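Local coordinates for orotidine-5-phosphate decarboxylase/orotate phosphoribosyltransferase, putative (Ompdcase-oprtase, putative) (Leishmania infantum, PDB 3QW3), which probably converts orotidine 5'-phosphate to UMP and carbon dioxide, as the decarboxylase domain of a bifunctional UMP synthase in de novo pyrimidine biosynthesis, at residues S14-G19 with R229-A234; R36-T41 with A72-I77; Y48-A53 with E68-V73; T179-L184 with L208-D213. One frame throughout, in Å; residues are numbered along the deposited sequence.

Interaction 1 (S14-G19 with R229-A234). With SO4 (sulfate ion), chain E.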
loop_
_atom_site.group_PDB
_atom_site.type_symbol
_atom_site.label_atom_id
_atom_site.label_comp_id
_atom_site.label_asym_id
_atom_site.label_seq_id
_atom_site.Cartn_x
_atom_site.Cartn_y
_atom_site.Cartn_z
ATOM N N SER A 14 1.429 16.391 -24.767
ATOM C CA SER A 14 1.194 16.787 -23.373
ATOM C C SER A 14 1.965 15.942 -22.373
ATOM O O SER A 14 2.201 14.765 -22.618
ATOM C CB SER A 14 -0.296 16.660 -23.048
ATOM O OG SER A 14 -0.558 17.069 -21.720
ATOM N N LEU A 15 2.325 16.546 -21.240
ATOM C CA LEU A 15 2.844 15.795 -20.086
ATOM C C LEU A 15 1.911 15.902 -18.876
ATOM O O LEU A 15 2.297 15.566 -17.745
ATOM C CB LEU A 15 4.244 16.276 -19.702
ATOM C CG LEU A 15 5.353 16.129 -20.747
ATOM C CD1 LEU A 15 6.680 16.616 -20.177
ATOM C CD2 LEU A 15 5.480 14.686 -21.242
ATOM N N LEU A 16 0.694 16.377 -19.114
ATOM C CA LEU A 16 -0.268 16.603 -18.035
ATOM C C LEU A 16 -1.016 15.327 -17.652
ATOM O O LEU A 16 -1.651 14.697 -18.489
ATOM C CB LEU A 16 -1.260 17.703 -18.428
ATOM C CG LEU A 16 -2.337 18.067 -17.408
ATOM C CD1 LEU A 16 -1.715 18.653 -16.147
ATOM C CD2 LEU A 16 -3.332 19.042 -18.030
ATOM N N CYS A 17 -0.927 14.960 -16.375
ATOM C CA CYS A 17 -1.714 13.858 -15.823
ATOM C C CYS A 17 -2.857 14.450 -15.021
ATOM O O CYS A 17 -2.630 15.277 -14.138
ATOM C CB CYS A 17 -0.845 12.985 -14.926
ATOM S SG CYS A 17 -1.713 11.586 -14.183
ATOM N N VAL A 18 -4.080 14.050 -15.342
ATOM C CA VAL A 18 -5.259 14.602 -14.676
ATOM C C VAL A 18 -5.725 13.653 -13.572
ATOM O O VAL A 18 -6.134 12.522 -13.837
ATOM C CB VAL A 18 -6.411 14.881 -15.672
ATOM C CG1 VAL A 18 -7.615 15.490 -14.958
ATOM C CG2 VAL A 18 -5.940 15.791 -16.820
ATOM N N GLY A 19 -5.654 14.122 -12.331
ATOM C CA GLY A 19 -6.128 13.329 -11.199
ATOM C C GLY A 19 -7.637 13.187 -11.214
ATOM O O GLY A 19 -8.357 14.136 -11.540
ATOM N N ARG A 229 -6.529 19.147 -7.650
ATOM C CA ARG A 229 -7.358 20.282 -7.226
ATOM C C ARG A 229 -7.281 21.481 -8.165
ATOM O O ARG A 229 -8.296 22.132 -8.432
ATOM N N GLY A 230 -6.080 21.761 -8.668
ATOM C CA GLY A 230 -5.854 22.861 -9.612
ATOM C C GLY A 230 -6.694 22.795 -10.880
ATOM O O GLY A 230 -6.899 23.817 -11.544
ATOM N N LEU A 231 -7.176 21.597 -11.213
ATOM C CA LEU A 231 -8.046 21.391 -12.374
ATOM C C LEU A 231 -9.499 21.186 -11.979
ATOM O O LEU A 231 -10.384 21.884 -12.473
ATOM C CB LEU A 231 -7.585 20.189 -13.207
ATOM C CG LEU A 231 -6.365 20.322 -14.110
ATOM C CD1 LEU A 231 -6.031 18.976 -14.733
ATOM C CD2 LEU A 231 -6.625 21.355 -15.187
ATOM N N ALA A 232 -9.739 20.218 -11.094
ATOM C CA ALA A 232 -11.094 19.838 -10.706
ATOM C C ALA A 232 -11.860 21.005 -10.087
ATOM O O ALA A 232 -13.071 21.130 -10.280
ATOM C CB ALA A 232 -11.067 18.639 -9.757
ATOM N N ARG A 233 -11.144 21.866 -9.369
ATOM C CA ARG A 233 -11.765 22.995 -8.676
ATOM C C ARG A 233 -11.549 24.346 -9.368
ATOM O O ARG A 233 -11.928 25.391 -8.832
ATOM C CB ARG A 233 -11.326 23.041 -7.204
ATOM C CG ARG A 233 -11.773 21.817 -6.395
ATOM C CD ARG A 233 -11.946 22.133 -4.912
ATOM N NE ARG A 233 -10.668 22.244 -4.211
ATOM N N ALA A 234 -10.944 24.329 -10.553
ATOM C CA ALA A 234 -10.823 25.543 -11.361
ATOM C C ALA A 234 -12.196 25.936 -11.903
ATOM O O ALA A 234 -13.012 25.069 -12.221
ATOM C CB ALA A 234 -9.839 25.331 -12.506
HETATM S S SO4 E . -3.112 19.391 -6.575
HETATM O O1 SO4 E . -2.122 19.759 -5.565
HETATM O O2 SO4 E . -2.475 18.553 -7.588
HETATM O O3 SO4 E . -4.205 18.656 -5.942
HETATM O O4 SO4 E . -3.637 20.599 -7.212
#
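Leu-231 of the short helix 229-232 packs on Leu-16 and Val-18 of strand 16-20, beside the anion site at the start of that helix. A short helix whose first backbone N-H groups face an anion, placed straight after the last barrel strand, is the familiar phosphate-binding arrangement of TIM barrels. Here Arg-229 N donates to sulfate O3 over 2.9 Å with an N-H...O angle of 164°, and Gly-230 N to O4 over 3.1 Å; Ser-228 N adds a third bond. The sulfate, probably from the crystallisation liquor, may mark where a substrate phosphate would sit.

Across the contact, one methyl does most of the work. Leu-231 CD1 fits between the two branches of Val-18, 3.8 Å from CG1 and 3.8 Å from CG2, the side chains crossing at about a right angle. Leu-16 CD2 approaches the same CD1 more loosely, at 4.3 Å. A beta-branched residue suits the strand, while the longer leucine bridges from helix to sheet.

Val-227 flanks Leu-16 in strand 223-227, Tyr-48 flanks Val-18 in strand 47-50, and Ala-240 and Leu-244 of helix 237-253 pack on Leu-231.

Interaction 2 (R36-T41 with A72-I77)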
loop_
_atom_site.group_PDB
_atom_site.type_symbol
_atom_site.label_atom_id
_atom_site.label_comp_id
_atom_site.label_asym_id
_atom_site.label_seq_id
_atom_site.Cartn_x
_atom_site.Cartn_y
_atom_site.Cartn_z
ATOM N N ARG A 36 -17.493 14.205 -16.446
ATOM C CA ARG A 36 -17.476 15.637 -16.776
ATOM C C ARG A 36 -16.048 16.182 -16.869
ATOM O O ARG A 36 -15.719 16.899 -17.815
ATOM C CB ARG A 36 -18.291 16.439 -15.752
ATOM C CG ARG A 36 -18.403 17.937 -16.033
ATOM C CD ARG A 36 -19.259 18.624 -14.969
ATOM N NE ARG A 36 -19.607 19.997 -15.333
ATOM N N LEU A 37 -15.200 15.831 -15.900
ATOM C CA LEU A 37 -13.810 16.288 -15.911
ATOM C C LEU A 37 -13.017 15.693 -17.081
ATOM O O LEU A 37 -12.188 16.378 -17.681
ATOM C CB LEU A 37 -13.110 15.989 -14.573
ATOM C CG LEU A 37 -11.735 16.631 -14.355
ATOM C CD1 LEU A 37 -11.798 18.161 -14.421
ATOM C CD2 LEU A 37 -11.151 16.190 -13.016
ATOM N N ILE A 38 -13.279 14.426 -17.402
ATOM C CA ILE A 38 -12.640 13.777 -18.548
ATOM C C ILE A 38 -13.035 14.503 -19.836
ATOM O O ILE A 38 -12.178 14.808 -20.669
ATOM C CB ILE A 38 -12.995 12.273 -18.649
ATOM C CG1 ILE A 38 -12.348 11.488 -17.501
ATOM C CG2 ILE A 38 -12.530 11.696 -19.989
ATOM C CD1 ILE A 38 -12.983 10.126 -17.250
ATOM N N GLU A 39 -14.326 14.792 -19.974
ATOM C CA GLU A 39 -14.842 15.523 -21.140
ATOM C C GLU A 39 -14.173 16.890 -21.297
ATOM O O GLU A 39 -13.852 17.306 -22.414
ATOM C CB GLU A 39 -16.369 15.673 -21.047
ATOM N N GLN A 40 -13.945 17.573 -20.178
ATOM C CA GLN A 40 -13.335 18.908 -20.188
ATOM C C GLN A 40 -11.832 18.918 -20.489
ATOM O O GLN A 40 -11.308 19.913 -21.003
ATOM C CB GLN A 40 -13.589 19.618 -18.856
ATOM C CG GLN A 40 -15.040 19.984 -18.608
ATOM C CD GLN A 40 -15.310 20.361 -17.165
ATOM O OE1 GLN A 40 -14.672 19.848 -16.248
ATOM N NE2 GLN A 40 -16.268 21.256 -16.958
ATOM N N THR A 41 -11.143 17.815 -20.189
ATOM C CA THR A 41 -9.682 17.819 -20.151
ATOM C C THR A 41 -8.958 16.876 -21.120
ATOM O O THR A 41 -7.750 17.012 -21.305
ATOM C CB THR A 41 -9.154 17.507 -18.723
ATOM O OG1 THR A 41 -9.595 16.201 -18.326
ATOM C CG2 THR A 41 -9.639 18.557 -17.717
ATOM N N ALA A 72 -14.528 5.038 -19.193
ATOM C CA ALA A 72 -14.895 6.360 -19.730
ATOM C C ALA A 72 -13.723 7.141 -20.331
ATOM O O ALA A 72 -13.926 8.049 -21.142
ATOM C CB ALA A 72 -15.589 7.196 -18.664
ATOM N N VAL A 73 -12.504 6.797 -19.929
ATOM C CA VAL A 73 -11.314 7.458 -20.454
ATOM C C VAL A 73 -11.135 7.082 -21.933
ATOM O O VAL A 73 -11.117 5.893 -22.263
ATOM C CB VAL A 73 -10.057 7.089 -19.627
ATOM C CG1 VAL A 73 -8.808 7.704 -20.224
ATOM C CG2 VAL A 73 -10.239 7.528 -18.170
ATOM N N PRO A 74 -11.024 8.093 -22.824
ATOM C CA PRO A 74 -10.871 7.841 -24.261
ATOM C C PRO A 74 -9.782 6.833 -24.582
ATOM O O PRO A 74 -8.746 6.796 -23.913
ATOM C CB PRO A 74 -10.477 9.214 -24.816
ATOM C CG PRO A 74 -11.126 10.172 -23.913
ATOM C CD PRO A 74 -11.085 9.537 -22.535
ATOM N N ALA A 75 -10.023 6.015 -25.603
ATOM C CA ALA A 75 -9.002 5.109 -26.101
ATOM C C ALA A 75 -7.761 5.926 -26.462
ATOM O O ALA A 75 -7.867 7.027 -27.020
ATOM C CB ALA A 75 -9.516 4.329 -27.313
ATOM N N GLY A 76 -6.598 5.401 -26.100
ATOM C CA GLY A 76 -5.329 6.058 -26.385
ATOM C C GLY A 76 -4.730 6.826 -25.216
ATOM O O GLY A 76 -3.560 7.190 -25.256
ATOM N N ILE A 77 -5.527 7.079 -24.179
ATOM C CA ILE A 77 -5.025 7.779 -22.993
ATOM C C ILE A 77 -4.862 6.788 -21.840
ATOM O O ILE A 77 -5.845 6.205 -21.384
ATOM C CB ILE A 77 -5.920 8.965 -22.571
ATOM C CG1 ILE A 77 -6.205 9.885 -23.773
ATOM C CG2 ILE A 77 -5.246 9.755 -21.431
ATOM C CD1 ILE A 77 -7.243 11.000 -23.496
#
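Ile-38 of helix 27-41 carries the whole contact with residues 72-77, meeting Ala-72, Val-73 and Pro-74 in turn where the chain leaves helix 60-72 for strand 80-85. The apolar contacts divide between its two branches. With chi1 at -69°, CG2 lies anti to the backbone N and reaches Pro-74, coming within 3.6 Å of the ring carbon CD, as the two side chains slide past each other in opposite directions. The other branch, extended through chi2, ends in CD1, which meets Val-73 CG2 at 3.9 Å and Ala-72 CB at 4.2 Å. Isoleucine suits the place because one residue offers two separate arms; the small methyl of Ala-72 takes the end of CD1 without crowding it, and the proline ring, compact and fixed in shape, offers its CD methylene to CG2.

The hydrogen bonds lie within the segments or run to neighbours. A chi1 of 61° turns Thr-41 OG1 back along the helix to Leu-37 O, to which it donates over 2.7 Å, tilted 34° from the carbonyl plane; Tyr-48 OH is its second partner. A type II turn from Pro-74 to Ile-77 is closed by Ile-77 N to Pro-74 O, and Gly-76 takes the positive phi it requires.

Because almost all contacts between the segments are carbon on carbon, they are held by shape and burial rather than by directional bonds.

Interaction 3 (Y48-A53 with E68-V73). With SO4 (sulfate ion), chain D.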
loop_
_atom_site.group_PDB
_atom_site.type_symbol
_atom_site.label_atom_id
_atom_site.label_comp_id
_atom_site.label_asym_id
_atom_site.label_seq_id
_atom_site.Cartn_x
_atom_site.Cartn_y
_atom_site.Cartn_z
ATOM N N TYR A 48 -4.719 9.792 -17.092
ATOM C CA TYR A 48 -5.614 10.016 -15.954
ATOM C C TYR A 48 -5.165 9.174 -14.768
ATOM O O TYR A 48 -4.646 8.066 -14.946
ATOM C CB TYR A 48 -7.071 9.720 -16.313
ATOM C CG TYR A 48 -7.650 10.794 -17.203
ATOM C CD1 TYR A 48 -8.229 11.936 -16.658
ATOM C CD2 TYR A 48 -7.572 10.688 -18.592
ATOM C CE1 TYR A 48 -8.738 12.943 -17.472
ATOM C CE2 TYR A 48 -8.079 11.687 -19.412
ATOM C CZ TYR A 48 -8.658 12.809 -18.846
ATOM O OH TYR A 48 -9.156 13.805 -19.659
ATOM N N LYS A 49 -5.351 9.723 -13.569
ATOM C CA LYS A 49 -4.949 9.049 -12.333
ATOM C C LYS A 49 -6.117 8.956 -11.332
ATOM O O LYS A 49 -6.294 9.832 -10.476
ATOM C CB LYS A 49 -3.731 9.744 -11.704
ATOM C CG LYS A 49 -3.136 8.979 -10.509
ATOM C CD LYS A 49 -1.851 9.612 -9.976
ATOM C CE LYS A 49 -2.091 10.909 -9.184
ATOM N NZ LYS A 49 -2.844 10.759 -7.917
ATOM N N PRO A 50 -6.924 7.891 -11.437
ATOM C CA PRO A 50 -7.997 7.719 -10.461
ATOM C C PRO A 50 -7.471 7.362 -9.073
ATOM O O PRO A 50 -6.496 6.620 -8.936
ATOM C CB PRO A 50 -8.826 6.569 -11.034
ATOM C CG PRO A 50 -7.930 5.869 -11.967
ATOM C CD PRO A 50 -7.010 6.902 -12.525
ATOM N N ASN A 51 -8.137 7.923 -8.072
ATOM C CA ASN A 51 -7.816 7.750 -6.662
ATOM C C ASN A 51 -8.454 6.471 -6.120
ATOM O O ASN A 51 -9.663 6.431 -5.880
ATOM C CB ASN A 51 -8.343 8.980 -5.904
ATOM C CG ASN A 51 -7.811 9.078 -4.483
ATOM O OD1 ASN A 51 -7.380 10.149 -4.041
ATOM N ND2 ASN A 51 -7.850 7.975 -3.759
ATOM N N ALA A 52 -7.646 5.427 -5.921
ATOM C CA ALA A 52 -8.174 4.117 -5.510
ATOM C C ALA A 52 -8.911 4.187 -4.166
ATOM O O ALA A 52 -9.913 3.493 -3.968
ATOM C CB ALA A 52 -7.056 3.068 -5.462
ATOM N N ALA A 53 -8.442 5.049 -3.266
ATOM C CA ALA A 53 -9.071 5.184 -1.940
ATOM C C ALA A 53 -10.458 5.816 -2.020
ATOM O O ALA A 53 -11.395 5.395 -1.328
ATOM C CB ALA A 53 -8.177 5.997 -1.003
ATOM N N GLU A 68 -16.229 1.798 -14.286
ATOM C CA GLU A 68 -16.952 2.654 -15.225
ATOM C C GLU A 68 -16.163 3.919 -15.584
ATOM O O GLU A 68 -16.125 4.322 -16.749
ATOM C CB GLU A 68 -18.338 3.011 -14.671
ATOM C CG GLU A 68 -19.191 3.852 -15.619
ATOM C CD GLU A 68 -20.648 3.981 -15.186
ATOM O OE1 GLU A 68 -21.444 4.519 -15.986
ATOM O OE2 GLU A 68 -20.999 3.559 -14.060
ATOM N N VAL A 69 -15.533 4.539 -14.587
ATOM C CA VAL A 69 -14.719 5.736 -14.821
ATOM C C VAL A 69 -13.514 5.418 -15.717
ATOM O O VAL A 69 -13.217 6.169 -16.647
ATOM C CB VAL A 69 -14.291 6.427 -13.485
ATOM C CG1 VAL A 69 -13.265 7.530 -13.732
ATOM C CG2 VAL A 69 -15.505 7.001 -12.771
ATOM N N ILE A 70 -12.842 4.298 -15.458
ATOM C CA ILE A 70 -11.704 3.877 -16.288
ATOM C C ILE A 70 -12.147 3.642 -17.740
ATOM O O ILE A 70 -11.492 4.105 -18.678
ATOM C CB ILE A 70 -10.979 2.642 -15.686
ATOM C CG1 ILE A 70 -10.221 3.061 -14.416
ATOM C CG2 ILE A 70 -10.034 1.996 -16.705
ATOM C CD1 ILE A 70 -9.653 1.915 -13.601
ATOM N N ARG A 71 -13.274 2.951 -17.911
ATOM C CA ARG A 71 -13.837 2.694 -19.236
ATOM C C ARG A 71 -14.184 4.003 -19.962
ATOM O O ARG A 71 -14.116 4.069 -21.194
ATOM C CB ARG A 71 -15.061 1.776 -19.127
ATOM C CG ARG A 71 -15.377 0.984 -20.385
ATOM C CD ARG A 71 -16.371 -0.144 -20.096
ATOM N N ALA A 72 -14.528 5.038 -19.193
ATOM C CA ALA A 72 -14.895 6.360 -19.730
ATOM C C ALA A 72 -13.723 7.141 -20.331
ATOM O O ALA A 72 -13.926 8.049 -21.142
ATOM C CB ALA A 72 -15.589 7.196 -18.664
ATOM N N VAL A 73 -12.504 6.797 -19.929
ATOM C CA VAL A 73 -11.314 7.458 -20.454
ATOM C C VAL A 73 -11.135 7.082 -21.933
ATOM O O VAL A 73 -11.117 5.893 -22.263
ATOM C CB VAL A 73 -10.057 7.089 -19.627
ATOM C CG1 VAL A 73 -8.808 7.704 -20.224
ATOM C CG2 VAL A 73 -10.239 7.528 -18.170
HETATM S S SO4 D . -1.696 13.250 -5.306
HETATM O O1 SO4 D . -1.243 12.591 -4.084
HETATM O O2 SO4 D . -1.169 12.534 -6.463
HETATM O O3 SO4 D . -3.156 13.252 -5.349
HETATM O O4 SO4 D . -1.213 14.629 -5.315
#
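Tyr-48 overlaps Val-73 through ring atom CD2, 3.6 Å from CG1, with CE2 somewhat farther from the same methyl. The approach is oblique to the ring, and the two side chains run past each other in opposite directions. Val-73 CG1 stands anti to its backbone N (chi1 176°), the branch thereby aimed at strand 47-50, while CG2 lies 4.2 Å from Tyr-48 CD2. Tyrosine suits this place because its long ring can fill the layer between sheet and helices and still deliver a hydroxyl to a polar partner: OH is hydrogen-bonded to Thr-41 OG1 of helix 27-41.

Two residues on, the alternation of the strand turns Pro-50 to the same layer. Its CG meets Ile-70 CG1 of helix 60-72 at 4.4 Å, a looser contact between a rigid ring and the flexible arm of isoleucine.

Lys-49, between them, points the other way, into the barrel. Its chain bends at chi3 and chi4 (74° and 65°), bringing NZ to 2.8 Å from O2 of a sulfate that probably came from the crystallisation liquor, and NZ also forms a salt bridge with Asp-82.

The strand thus separates two chemistries, consistent with a TIM barrel, where active sites lie at the C-terminal ends of the strands: carbon against carbon toward the helices, charge and anion inside.

Interaction 4 (T179-L184 with L208-D213)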
loop_
_atom_site.group_PDB
_atom_site.type_symbol
_atom_site.label_atom_id
_atom_site.label_comp_id
_atom_site.label_asym_id
_atom_site.label_seq_id
_atom_site.Cartn_x
_atom_site.Cartn_y
_atom_site.Cartn_z
ATOM N N THR A 179 7.739 19.556 -5.023
ATOM C CA THR A 179 8.003 20.594 -4.011
ATOM C C THR A 179 9.485 20.810 -3.684
ATOM O O THR A 179 9.863 21.879 -3.186
ATOM C CB THR A 179 7.191 20.342 -2.708
ATOM O OG1 THR A 179 5.837 20.024 -3.044
ATOM C CG2 THR A 179 7.193 21.572 -1.798
ATOM N N ASP A 180 10.324 19.812 -3.957
ATOM C CA ASP A 180 11.773 20.006 -3.864
ATOM C C ASP A 180 12.506 19.626 -5.153
ATOM O O ASP A 180 12.721 18.440 -5.427
ATOM C CB ASP A 180 12.377 19.275 -2.662
ATOM C CG ASP A 180 13.853 19.605 -2.466
ATOM O OD1 ASP A 180 14.268 20.752 -2.768
ATOM O OD2 ASP A 180 14.602 18.718 -2.010
ATOM N N PRO A 181 12.910 20.642 -5.939
ATOM C CA PRO A 181 13.616 20.425 -7.196
ATOM C C PRO A 181 15.038 19.900 -7.003
ATOM O O PRO A 181 15.566 19.247 -7.897
ATOM C CB PRO A 181 13.647 21.820 -7.827
ATOM C CG PRO A 181 13.568 22.758 -6.675
ATOM C CD PRO A 181 12.703 22.077 -5.662
ATOM N N VAL A 182 15.649 20.189 -5.852
ATOM C CA VAL A 182 16.989 19.675 -5.557
ATOM C C VAL A 182 16.948 18.148 -5.422
ATOM O O VAL A 182 17.807 17.449 -5.963
ATOM C CB VAL A 182 17.625 20.347 -4.304
ATOM C CG1 VAL A 182 18.954 19.687 -3.942
ATOM C CG2 VAL A 182 17.840 21.843 -4.549
ATOM N N ALA A 183 15.933 17.640 -4.723
ATOM C CA ALA A 183 15.731 16.195 -4.594
ATOM C C ALA A 183 15.356 15.576 -5.938
ATOM O O ALA A 183 15.852 14.514 -6.304
ATOM C CB ALA A 183 14.671 15.887 -3.542
ATOM N N LEU A 184 14.491 16.262 -6.681
ATOM C CA LEU A 184 14.081 15.808 -8.001
ATOM C C LEU A 184 15.301 15.643 -8.922
ATOM O O LEU A 184 15.401 14.661 -9.653
ATOM C CB LEU A 184 13.077 16.797 -8.604
ATOM C CG LEU A 184 11.751 16.314 -9.199
ATOM C CD1 LEU A 184 10.988 17.503 -9.778
ATOM C CD2 LEU A 184 11.955 15.259 -10.255
ATOM N N LEU A 208 6.568 24.811 -11.130
ATOM C CA LEU A 208 6.537 24.075 -12.396
ATOM C C LEU A 208 7.859 24.100 -13.166
ATOM O O LEU A 208 8.355 23.048 -13.588
ATOM C CB LEU A 208 5.380 24.569 -13.280
ATOM C CG LEU A 208 5.093 23.816 -14.583
ATOM C CD1 LEU A 208 4.752 22.348 -14.325
ATOM C CD2 LEU A 208 3.973 24.505 -15.354
ATOM N N LYS A 209 8.423 25.293 -13.341
ATOM C CA LYS A 209 9.635 25.478 -14.135
ATOM C C LYS A 209 10.837 24.771 -13.508
ATOM O O LYS A 209 11.562 24.039 -14.187
ATOM C CB LYS A 209 9.931 26.970 -14.305
ATOM C CG LYS A 209 10.464 27.374 -15.673
ATOM C CD LYS A 209 11.917 26.995 -15.860
ATOM C CE LYS A 209 12.620 27.940 -16.816
ATOM N NZ LYS A 209 14.091 27.703 -16.803
ATOM N N ALA A 210 11.042 24.990 -12.212
ATOM C CA ALA A 210 12.153 24.365 -11.491
ATOM C C ALA A 210 12.072 22.838 -11.529
ATOM O O ALA A 210 13.095 22.166 -11.688
ATOM C CB ALA A 210 12.220 24.874 -10.057
ATOM N N SER A 211 10.855 22.308 -11.405
ATOM C CA SER A 211 10.611 20.863 -11.444
ATOM C C SER A 211 10.990 20.266 -12.795
ATOM O O SER A 211 11.684 19.251 -12.859
ATOM C CB SER A 211 9.145 20.551 -11.127
ATOM O OG SER A 211 8.778 21.086 -9.867
ATOM N N LEU A 212 10.538 20.911 -13.870
ATOM C CA LEU A 212 10.832 20.449 -15.224
ATOM C C LEU A 212 12.317 20.540 -15.551
ATOM O O LEU A 212 12.884 19.620 -16.133
ATOM C CB LEU A 212 9.985 21.206 -16.257
ATOM C CG LEU A 212 8.493 20.849 -16.248
ATOM C CD1 LEU A 212 7.652 21.899 -16.974
ATOM C CD2 LEU A 212 8.253 19.458 -16.835
ATOM N N ASP A 213 12.949 21.646 -15.165
ATOM C CA ASP A 213 14.390 21.805 -15.356
ATOM C C ASP A 213 15.190 20.702 -14.664
ATOM O O ASP A 213 16.176 20.207 -15.206
ATOM C CB ASP A 213 14.847 23.178 -14.860
ATOM C CG ASP A 213 14.468 24.298 -15.810
ATOM O OD1 ASP A 213 13.909 24.024 -16.895
ATOM O OD2 ASP A 213 14.736 25.466 -15.463
#
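Ala-210 and Ser-211 of helix 208-215 are the residues that touch helix 181-190, through Pro-181 and Leu-184. Along the second segment, Leu-208 comes first and turns to helix 237-253, where it meets Glu-247 and Ile-248. Lys-209 follows on the outer surface; its NZ forms a salt bridge of 2.7 Å with Asp-213 OD2, on the syn side of the carboxylate, spanning one helical turn.

Ala-210 then faces Pro-181: the two CB atoms are 4.0 Å apart, and Pro-181 CB lies 3.9 Å from Ala-210 O. Proline fits the first turn of its helix, needing no N-H donor, and Asp-180 caps that turn with weak bonds from Val-182 N and Ala-183 N.

Ser-211 is small enough for its CA to lie 5.2 Å from Pro-181 CA. It meets Leu-184, whose CD1 sits 3.6 Å from Ser-211 O and 3.8 Å from its CB. The leucine reaches there with an unusual chi1 of -130°, far from a staggered value. Ser-211 OG hydrogen-bonds to Ser-207 O one turn back and, weakly, to Ala-178 O, which lets a small polar residue be buried. Leu-212 packs away from this contact, on Met-223 of strand 223-227 and Ile-251 of helix 237-253.

Two neighbouring outer helices, touching through a proline and a leucine against an alanine and a serine, are the ordinary side-by-side packing of a TIM barrel.

How the interactions relate
Interactions 1 and 3 are buried and join adjacent strands of the barrel, 16-20 and 47-50, to helices outside it; the strands are linked directly by Val-18 O and Lys-49 N, 2.9 Å apart. Each also has a sulfate nearby, held by backbone N-H groups in the first and by a lysine in the other. Interaction 2, partly buried, lies farther out, shares Ala-72 and Val-73 with interaction 3 and is tied to it by the Thr-41/Tyr-48 pair. Interaction 4, also partly buried, joins two helices about 27 Å from interaction 3, centre to centre. All four rely on apolar packing, but the exposed Lys-209/Asp-213 bridge lies within one helix, whereas buried Lys-49 pairs with Asp-82.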